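Local coordinates for twitching motility protein PilT (PDB 2EYU) that probably serves as the ATP-driven motor that retracts pili during twitching motility, the domain here being its C-terminal P-loop NTPase domain, at residues V101-E106 / F127-T132. The protein carries 1 engineered substitution. Residues are numbered along the deposited sequence; the frame is centred on the assembly and turned at random.
Sequences VIFVGE and FGTLHT
Phe103 and Phe127 pair side by side on neighbouring parallel strands of the P-loop NTPase core, within a beta-alpha-beta unit whose crossover is helix 110-121. Two backbone hydrogen bonds join the strands: Phe127 N donates to Ile102 O (3.0 Å), and Val104 N donates to Phe127 O (2.9 Å). Both phenyl groups rise from the same face of the sheet, where Ile42 of helix 38-52 touches each, yet their side chains cross at about a right angle and the rings do not stack. With CG anti to its backbone N (chi1 164°), Phe103 brings CD1 against Phe127 CB at 3.7 Å and sets Phe127 O at the ring edge, in its plane. Phe127 instead turns CG anti to its carbonyl carbon (chi1 -72°), carrying its ring back to Val101, whose CG1 lies 4.1 Å from Phe127 CD1. Further along, Phe103 CE1 meets the methyl CG2 of Thr129. An alanine in place of Phe103 would probably leave Phe127 CB and this methyl without their aromatic neighbour and open a gap beside Ile42. Beyond the strand, the bent chain of Glu106 returns its carboxylate across the strand end, OE1 reaching Leu130 CA at 3.2 Å, while OE2 makes a long, weak ion pair with Lys38 of the probable Walker A motif. On the other face of the sheet, Val104 CG1 sits 3.8 Å from Gly128 CA and 3.3 Å from Phe127 O.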
loop_
_atom_site.group_PDB
_atom_site.type_symbol
_atom_site.label_atom_id
_atom_site.label_comp_id
_atom_site.label_asym_id
_atom_site.label_seq_id
_atom_site.Cartn_x
_atom_site.Cartn_y
_atom_site.Cartn_z
ATOM N N VAL A 101 -15.660 2.744 1.492
ATOM C CA VAL A 101 -14.242 2.622 1.775
ATOM C C VAL A 101 -14.072 2.099 3.201
ATOM O O VAL A 101 -14.779 2.547 4.092
ATOM C CB VAL A 101 -13.486 3.947 1.680
ATOM C CG1 VAL A 101 -12.044 3.757 2.155
ATOM C CG2 VAL A 101 -13.471 4.525 0.267
ATOM N N ILE A 102 -13.146 1.174 3.395
ATOM C CA ILE A 102 -12.764 0.803 4.753
ATOM C C ILE A 102 -11.244 0.868 4.876
ATOM O O ILE A 102 -10.553 0.435 3.955
ATOM C CB ILE A 102 -13.135 -0.626 5.157
ATOM C CG1 ILE A 102 -12.603 -1.028 6.536
ATOM C CG2 ILE A 102 -12.632 -1.597 4.111
ATOM C CD1 ILE A 102 -13.679 -1.217 7.584
ATOM N N PHE A 103 -10.722 1.355 5.999
ATOM C CA PHE A 103 -9.254 1.260 6.154
ATOM C C PHE A 103 -9.025 0.363 7.370
ATOM O O PHE A 103 -9.552 0.703 8.428
ATOM C CB PHE A 103 -8.657 2.652 6.244
ATOM C CG PHE A 103 -7.233 2.753 6.771
ATOM C CD1 PHE A 103 -6.245 1.856 6.427
ATOM C CD2 PHE A 103 -6.910 3.786 7.646
ATOM C CE1 PHE A 103 -4.957 1.964 6.932
ATOM C CE2 PHE A 103 -5.631 3.904 8.153
ATOM C CZ PHE A 103 -4.660 2.989 7.809
ATOM N N VAL A 104 -8.305 -0.733 7.186
ATOM C CA VAL A 104 -7.903 -1.684 8.203
ATOM C C VAL A 104 -6.431 -1.463 8.561
ATOM O O VAL A 104 -5.507 -1.769 7.801
ATOM C CB VAL A 104 -8.095 -3.149 7.783
ATOM C CG1 VAL A 104 -7.304 -3.502 6.539
ATOM C CG2 VAL A 104 -7.712 -4.079 8.926
ATOM N N GLY A 105 -6.232 -0.912 9.748
ATOM C CA GLY A 105 -4.932 -0.455 10.186
ATOM C C GLY A 105 -3.846 -1.497 10.073
ATOM O O GLY A 105 -2.697 -1.219 9.725
ATOM N N GLU A 106 -4.174 -2.744 10.392
ATOM C CA GLU A 106 -3.147 -3.780 10.359
ATOM C C GLU A 106 -3.795 -5.151 10.221
ATOM O O GLU A 106 -4.834 -5.382 10.836
ATOM C CB GLU A 106 -2.283 -3.740 11.618
ATOM C CG GLU A 106 -0.816 -4.068 11.416
ATOM C CD GLU A 106 -0.194 -3.476 10.170
ATOM O OE1 GLU A 106 0.583 -4.183 9.493
ATOM O OE2 GLU A 106 -0.456 -2.297 9.848
ATOM N N PHE A 127 -8.255 -0.212 2.059
ATOM C CA PHE A 127 -6.879 0.148 2.366
ATOM C C PHE A 127 -6.388 -0.700 3.537
ATOM O O PHE A 127 -7.092 -0.936 4.527
ATOM C CB PHE A 127 -6.736 1.625 2.778
ATOM C CG PHE A 127 -6.903 2.622 1.647
ATOM C CD1 PHE A 127 -8.172 2.890 1.151
ATOM C CD2 PHE A 127 -5.811 3.276 1.105
ATOM C CE1 PHE A 127 -8.333 3.794 0.115
ATOM C CE2 PHE A 127 -5.967 4.172 0.066
ATOM C CZ PHE A 127 -7.234 4.432 -0.431
ATOM N N GLY A 128 -5.149 -1.187 3.446
ATOM C CA GLY A 128 -4.544 -1.817 4.598
ATOM C C GLY A 128 -3.069 -1.483 4.674
ATOM O O GLY A 128 -2.475 -0.959 3.735
ATOM N N THR A 129 -2.444 -1.772 5.816
ATOM C CA THR A 129 -1.012 -1.594 5.922
ATOM C C THR A 129 -0.380 -2.894 6.424
ATOM O O THR A 129 -0.999 -3.650 7.179
ATOM C CB THR A 129 -0.511 -0.499 6.891
ATOM O OG1 THR A 129 -1.017 -0.791 8.204
ATOM C CG2 THR A 129 -0.994 0.885 6.513
ATOM N N LEU A 130 0.849 -3.091 5.975
ATOM C CA LEU A 130 1.698 -4.165 6.484
ATOM C C LEU A 130 3.104 -3.589 6.705
ATOM O O LEU A 130 3.420 -2.519 6.160
ATOM C CB LEU A 130 1.811 -5.328 5.530
ATOM C CG LEU A 130 0.629 -5.941 4.802
ATOM C CD1 LEU A 130 0.341 -5.230 3.490
ATOM C CD2 LEU A 130 0.901 -7.419 4.538
ATOM N N HIS A 131 3.917 -4.306 7.458
ATOM C CA HIS A 131 5.300 -3.898 7.715
ATOM C C HIS A 131 6.319 -4.510 6.778
ATOM O O HIS A 131 7.544 -4.449 6.997
ATOM C CB HIS A 131 5.661 -4.268 9.166
ATOM C CG HIS A 131 5.232 -3.200 10.131
ATOM N ND1 HIS A 131 4.456 -3.472 11.237
ATOM C CD2 HIS A 131 5.485 -1.875 10.185
ATOM C CE1 HIS A 131 4.238 -2.361 11.914
ATOM N NE2 HIS A 131 4.849 -1.369 11.299
ATOM N N THR A 132 5.862 -5.111 5.686
ATOM C CA THR A 132 6.781 -5.667 4.687
ATOM C C THR A 132 7.515 -4.576 3.942
ATOM O O THR A 132 7.045 -3.438 3.837
ATOM C CB THR A 132 6.006 -6.532 3.674
ATOM O OG1 THR A 132 4.913 -5.745 3.181
ATOM C CG2 THR A 132 5.402 -7.756 4.339
#